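Probable glutathione S-transferase 5 (Caenorhabditis elegans, PDB 1ZL9) catalyses the conjugation of reduced glutathione to a wide range of hydrophobic electrophiles and may help detoxify reactive oxygen species during pathogenic bacterial infection. Local coordinates at residues A[100-103]-A[104-107]; A[137-140]-A[141-145]. All blocks are in the same frame, centred on the assembly; numbering follows the deposited sequence.

Interactions 1 and 2 illustrate how one theme, a polar side chain and a long cationic one bridged by water along a helix, recurs on successive helices of the all-helical glutathione transferase domain. Interaction 1 lies on helix 84-112 and interaction 2 on the last turns of helix 119-145; their centres are 22 Å apart and their nearest atoms about 7 Å apart, without touching. Bound glutathione is nearer interaction 1: the side chain of Arg105 is about 7 Å from a glutathione molecule, that of Phe137 about 9 Å. Residues 137-145 lie away from the annotated sites, but Phe137 faces the second subunit.

Interaction 1 of 2, residues A[100-103]-A[104-107]; sequences YSSE and ARPY
Arg105 folds back along its own helix to meet Ser102 and, beneath its guanidinium, the carbonyl of Ser101. The oxygen Ser101 O lies under one face of that flat group, over its centre and 4.1 Å from the plane, so the carbonyl oxygen faces the flat cationic group, a contact that is probably electrostatic in the main. Arg105 NH1 also comes within 3.7 Å of Ser102 CA. The polar link is indirect: a water accepts from Arg105 NH2 at 3.0 Å and is hydrogen-bonded to Ser102 OG at 2.9 Å. Two torsions bring the group there. CG stands opposite the backbone N (chi1 -170°), and after an extended second torsion the chain turns at chi3 (-69°), swinging the guanidinium back toward the preceding turn. Ser102 OG also bonds to Lys98 O, one turn earlier, which helps fix the hydroxyl that meets the water; Lys98 itself lines the glutathione pocket.

The backbone beneath is regular and then breaks step. Ala104 N donates to Tyr100 O at 2.9 Å, while Arg105 N makes a weak bond to Ser102 O at 3.4 Å. Pro106 CD sits 3.5 Å from Glu103 O, in keeping with a kink here: Pro106 cannot donate, and Tyr107 N reaches back only weakly, to Ala104 O. On another side of the helix the Ala104 methyl packs obliquely on the Tyr100 ring, CB to CE1 4.3 Å.

Helix 119-145 packs alongside: the Tyr100 ring stacks with Phe134 and that of Tyr107 with Phe127, while Glu103 OE1 forms a salt bridge with Lys133 NZ. Tyr100 also meets His165 of helix 157-171, so that its ring contacts side chains of two neighbouring helices.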
ATOM      1  N   TYR A 100       3.651   8.131   5.488  1.00 13.77           N
ATOM      2  CA  TYR A 100       4.566   8.695   6.448  1.00 13.18           C
ATOM      3  C   TYR A 100       5.970   8.244   6.104  1.00 14.62           C
ATOM      4  O   TYR A 100       6.901   9.047   6.076  1.00 14.80           O
ATOM      5  CB  TYR A 100       4.212   8.214   7.863  1.00 12.30           C
ATOM      6  CG  TYR A 100       5.337   8.189   8.870  1.00 14.63           C
ATOM      7  CD1 TYR A 100       5.893   9.370   9.338  1.00 11.71           C
ATOM      8  CD2 TYR A 100       5.821   6.992   9.392  1.00 14.03           C
ATOM      9  CE1 TYR A 100       6.964   9.326  10.293  1.00 12.58           C
ATOM     10  CE2 TYR A 100       6.843   6.952  10.330  1.00 15.39           C
ATOM     11  CZ  TYR A 100       7.391   8.114  10.799  1.00 12.58           C
ATOM     12  OH  TYR A 100       8.397   8.103  11.750  1.00 15.81           O
ATOM     13  N   SER A 101       6.135   6.950   5.880  1.00 14.97           N
ATOM     14  CA  SER A 101       7.462   6.412   5.613  1.00 18.12           C
ATOM     15  C   SER A 101       8.045   7.036   4.344  1.00 17.78           C
ATOM     16  O   SER A 101       9.274   7.257   4.278  1.00 18.02           O
ATOM     17  CB  SER A 101       7.465   4.889   5.492  1.00 17.20           C
ATOM     18  OG  SER A 101       6.815   4.349   6.620  1.00 26.82           O
ATOM     19  N   SER A 102       7.191   7.336   3.361  1.00 18.64           N
ATOM     20  CA  SER A 102       7.647   8.002   2.136  1.00 20.34           C
ATOM     21  C   SER A 102       8.067   9.404   2.404  1.00 19.46           C
ATOM     22  O   SER A 102       9.084   9.836   1.838  1.00 18.12           O
ATOM     23  CB  SER A 102       6.626   8.093   0.973  1.00 22.17           C
ATOM     24  OG  SER A 102       6.222   6.817   0.624  1.00 29.80           O
ATOM     25  N   GLU A 103       7.343  10.112   3.265  1.00 17.17           N
ATOM     26  CA  GLU A 103       7.693  11.475   3.556  1.00 18.51           C
ATOM     27  C   GLU A 103       8.999  11.534   4.335  1.00 17.64           C
ATOM     28  O   GLU A 103       9.814  12.461   4.143  1.00 17.51           O
ATOM     29  CB  GLU A 103       6.613  12.193   4.401  1.00 18.53           C
ATOM     30  CG  GLU A 103       5.296  12.411   3.666  1.00 24.76           C
ATOM     31  CD  GLU A 103       4.160  12.975   4.580  1.00 30.66           C
ATOM     32  OE1 GLU A 103       3.012  13.018   4.037  1.00 36.17           O
ATOM     33  OE2 GLU A 103       4.396  13.342   5.804  1.00 23.84           O
ATOM     34  N   ALA A 104       9.178  10.586   5.275  1.00 16.78           N
ATOM     35  CA  ALA A 104      10.364  10.578   6.099  1.00 15.97           C
ATOM     36  C   ALA A 104      11.597   9.987   5.453  1.00 17.16           C
ATOM     37  O   ALA A 104      12.706  10.088   6.017  1.00 16.10           O
ATOM     38  CB  ALA A 104      10.111   9.828   7.385  1.00 16.21           C
ATOM     39  N   ARG A 105      11.422   9.350   4.309  1.00 18.04           N
ATOM     40  CA  ARG A 105      12.486   8.577   3.708  1.00 18.71           C
ATOM     41  C   ARG A 105      13.855   9.336   3.547  1.00 18.74           C
ATOM     42  O   ARG A 105      14.889   8.711   3.721  1.00 18.86           O
ATOM     43  CB  ARG A 105      12.074   7.995   2.334  1.00 20.24           C
ATOM     44  CG  ARG A 105      13.105   6.998   1.847  1.00 25.95           C
ATOM     45  CD  ARG A 105      12.654   6.046   0.742  1.00 36.79           C
ATOM     46  NE  ARG A 105      11.657   5.096   1.255  1.00 42.12           N
ATOM     47  CZ  ARG A 105      10.376   5.093   0.884  1.00 44.61           C
ATOM     48  NH1 ARG A 105       9.932   5.968  -0.017  1.00 46.31           N
ATOM     49  NH2 ARG A 105       9.533   4.226   1.433  1.00 45.18           N
ATOM     50  N   PRO A 106      13.881  10.602   3.095  1.00 19.21           N
ATOM     51  CA  PRO A 106      15.156  11.350   2.936  1.00 18.76           C
ATOM     52  C   PRO A 106      16.007  11.358   4.236  1.00 17.50           C
ATOM     53  O   PRO A 106      17.220  11.193   4.165  1.00 16.89           O
ATOM     54  CB  PRO A 106      14.695  12.745   2.533  1.00 18.54           C
ATOM     55  CG  PRO A 106      13.425  12.473   1.789  1.00 19.14           C
ATOM     56  CD  PRO A 106      12.753  11.394   2.587  1.00 19.24           C
ATOM     57  N   TYR A 107      15.352  11.540   5.371  1.00 17.13           N
ATOM     58  CA  TYR A 107      15.972  11.469   6.693  1.00 15.14           C
ATOM     59  C   TYR A 107      16.426  10.069   7.036  1.00 14.78           C
ATOM     60  O   TYR A 107      17.565   9.883   7.394  1.00 14.86           O
ATOM     61  CB  TYR A 107      15.033  11.990   7.769  1.00 15.57           C
ATOM     62  CG  TYR A 107      15.585  11.889   9.127  1.00 16.33           C
ATOM     63  CD1 TYR A 107      16.711  12.625   9.523  1.00 18.88           C
ATOM     64  CD2 TYR A 107      15.007  11.044  10.047  1.00 17.37           C
ATOM     65  CE1 TYR A 107      17.211  12.501  10.803  1.00 17.94           C
ATOM     66  CE2 TYR A 107      15.506  10.912  11.294  1.00 18.46           C
ATOM     67  CZ  TYR A 107      16.620  11.652  11.669  1.00 20.60           C
ATOM     68  OH  TYR A 107      17.054  11.549  12.958  1.00 24.10           O
TER
HETATM   69  O   HOH W   1       6.584   4.143   1.713  1.00 23.96           O

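Interaction 2 of 2, residues A[137-140]-A[141-145]; sequences FLVN and FLKAS
Lys143 runs back alongside Val139, and tracing it outward shows how a lysine can be both apolar and polar within one helical turn. Its CB and CG pass the carbonyl of Val139, one turn back, with CG 3.4 Å from Val139 O, the same oxygen that accepts from Lys143 N at 2.9 Å. Farther out, CD reaches the Val139 methyl CG1, and CE passes it at 3.9 Å. The chain stays extended through chi3 and bends at chi4 (146°), leaving NZ beside that methyl at 3.7 Å. There NZ donates to a water at 3.1 Å, and the water in turn donates to Asn140 OD1 at 3.0 Å, bridging ammonium and amide three residues apart.

Elsewhere on this turn Phe141 brings an edge to the backbone: Phe137 O lies near the plane of the ring, 3.5 Å from Phe141 CD1, and also accepts the helix hydrogen bond from Phe141 N. Leu142 CG comes within 3.5 Å of Leu138 O.

Around the last turns of helix 119-145 the apolar side chains spread to different neighbours. Phe141 packs on Leu93 of helix 84-112, Val139 and Leu142 on Leu182 of helix 180-191, and Leu138 on both leucines. Phe137 instead crosses the dimer interface, in an edge-to-face contact with Phe50 of the second subunit.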
ATOM      1  N   PHE A 137      -2.295  11.107  14.029  1.00 14.53           N
ATOM      2  CA  PHE A 137      -3.308  10.199  13.551  1.00 15.18           C
ATOM      3  C   PHE A 137      -3.316   8.884  14.390  1.00 14.91           C
ATOM      4  O   PHE A 137      -4.388   8.324  14.658  1.00 15.22           O
ATOM      5  CB  PHE A 137      -3.095   9.854  12.105  1.00 13.49           C
ATOM      6  CG  PHE A 137      -3.189  11.008  11.164  1.00 18.00           C
ATOM      7  CD1 PHE A 137      -2.343  11.082  10.089  1.00 19.39           C
ATOM      8  CD2 PHE A 137      -4.181  11.968  11.291  1.00 19.05           C
ATOM      9  CE1 PHE A 137      -2.461  12.185   9.156  1.00 21.20           C
ATOM     10  CE2 PHE A 137      -4.285  13.036  10.357  1.00 21.17           C
ATOM     11  CZ  PHE A 137      -3.420  13.120   9.314  1.00 19.32           C
ATOM     12  N   LEU A 138      -2.143   8.399  14.792  1.00 13.78           N
ATOM     13  CA  LEU A 138      -2.064   7.186  15.595  1.00 13.89           C
ATOM     14  C   LEU A 138      -2.862   7.404  16.914  1.00 15.54           C
ATOM     15  O   LEU A 138      -3.621   6.544  17.361  1.00 14.79           O
ATOM     16  CB  LEU A 138      -0.640   6.799  15.894  1.00 13.70           C
ATOM     17  CG  LEU A 138       0.121   6.278  14.657  1.00 12.94           C
ATOM     18  CD1 LEU A 138       1.599   6.057  15.146  1.00  9.93           C
ATOM     19  CD2 LEU A 138      -0.422   4.992  14.192  1.00 10.73           C
ATOM     20  N   VAL A 139      -2.700   8.582  17.501  1.00 16.50           N
ATOM     21  CA  VAL A 139      -3.407   8.891  18.755  1.00 16.45           C
ATOM     22  C   VAL A 139      -4.927   8.864  18.559  1.00 17.04           C
ATOM     23  O   VAL A 139      -5.637   8.325  19.428  1.00 17.38           O
ATOM     24  CB  VAL A 139      -2.945  10.225  19.335  1.00 16.21           C
ATOM     25  CG1 VAL A 139      -3.829  10.669  20.564  1.00 19.61           C
ATOM     26  CG2 VAL A 139      -1.532  10.162  19.750  1.00 16.47           C
ATOM     27  N   ASN A 140      -5.406   9.400  17.432  1.00 16.30           N
ATOM     28  CA  ASN A 140      -6.814   9.375  17.062  1.00 19.58           C
ATOM     29  C   ASN A 140      -7.340   7.945  16.989  1.00 19.04           C
ATOM     30  O   ASN A 140      -8.408   7.614  17.556  1.00 18.24           O
ATOM     31  CB  ASN A 140      -7.073  10.006  15.678  1.00 19.88           C
ATOM     32  CG  ASN A 140      -6.868  11.535  15.627  1.00 24.91           C
ATOM     33  OD1 ASN A 140      -6.753  12.206  16.655  1.00 27.35           O
ATOM     34  ND2 ASN A 140      -6.749  12.076  14.377  1.00 22.70           N
ATOM     35  N   PHE A 141      -6.565   7.064  16.349  1.00 18.77           N
ATOM     36  CA  PHE A 141      -6.909   5.628  16.308  1.00 17.72           C
ATOM     37  C   PHE A 141      -6.953   4.977  17.716  1.00 17.65           C
ATOM     38  O   PHE A 141      -7.870   4.223  18.015  1.00 17.93           O
ATOM     39  CB  PHE A 141      -5.982   4.846  15.382  1.00 18.05           C
ATOM     40  CG  PHE A 141      -6.455   4.803  13.974  1.00 15.77           C
ATOM     41  CD1 PHE A 141      -6.518   5.964  13.203  1.00 19.10           C
ATOM     42  CD2 PHE A 141      -6.915   3.641  13.446  1.00 18.56           C
ATOM     43  CE1 PHE A 141      -7.008   5.912  11.872  1.00 21.07           C
ATOM     44  CE2 PHE A 141      -7.416   3.563  12.109  1.00 18.84           C
ATOM     45  CZ  PHE A 141      -7.479   4.731  11.342  1.00 18.42           C
ATOM     46  N   LEU A 142      -5.944   5.222  18.543  1.00 17.44           N
ATOM     47  CA  LEU A 142      -5.936   4.690  19.902  1.00 16.93           C
ATOM     48  C   LEU A 142      -7.169   5.193  20.705  1.00 18.58           C
ATOM     49  O   LEU A 142      -7.761   4.421  21.458  1.00 17.79           O
ATOM     50  CB  LEU A 142      -4.692   5.061  20.656  1.00 16.54           C
ATOM     51  CG  LEU A 142      -3.398   4.402  20.173  1.00 15.34           C
ATOM     52  CD1 LEU A 142      -2.240   5.018  20.915  1.00 18.99           C
ATOM     53  CD2 LEU A 142      -3.439   2.949  20.433  1.00 14.24           C
ATOM     54  N   LYS A 143      -7.524   6.462  20.546  1.00 18.19           N
ATOM     55  CA  LYS A 143      -8.665   7.035  21.270  1.00 20.39           C
ATOM     56  C   LYS A 143      -9.965   6.437  20.742  1.00 20.10           C
ATOM     57  O   LYS A 143     -10.841   6.053  21.496  1.00 20.72           O
ATOM     58  CB  LYS A 143      -8.649   8.586  21.158  1.00 20.96           C
ATOM     59  CG  LYS A 143      -7.650   9.265  22.036  1.00 24.92           C
ATOM     60  CD  LYS A 143      -7.751  10.833  21.978  1.00 31.28           C
ATOM     61  CE  LYS A 143      -6.765  11.453  22.998  1.00 35.34           C
ATOM     62  NZ  LYS A 143      -6.165  12.755  22.538  1.00 39.19           N
ATOM     63  N   ALA A 144     -10.065   6.224  19.444  1.00 20.07           N
ATOM     64  CA  ALA A 144     -11.243   5.637  18.869  1.00 19.88           C
ATOM     65  C   ALA A 144     -11.461   4.186  19.262  1.00 21.70           C
ATOM     66  O   ALA A 144     -12.603   3.769  19.441  1.00 17.97           O
ATOM     67  CB  ALA A 144     -11.234   5.732  17.352  1.00 20.48           C
ATOM     68  N   SER A 145     -10.376   3.412  19.366  1.00 20.10           N
ATOM     69  CA  SER A 145     -10.477   2.019  19.714  1.00 20.66           C
ATOM     70  C   SER A 145     -10.738   1.801  21.211  1.00 20.92           C
ATOM     71  O   SER A 145     -11.411   0.847  21.581  1.00 21.61           O
ATOM     72  CB  SER A 145      -9.225   1.277  19.209  1.00 21.71           C
ATOM     73  OG  SER A 145      -9.298   1.157  17.760  1.00 26.33           O
TER
HETATM   74  O   HOH W   2      -6.417  13.289  19.459  1.00 37.39           O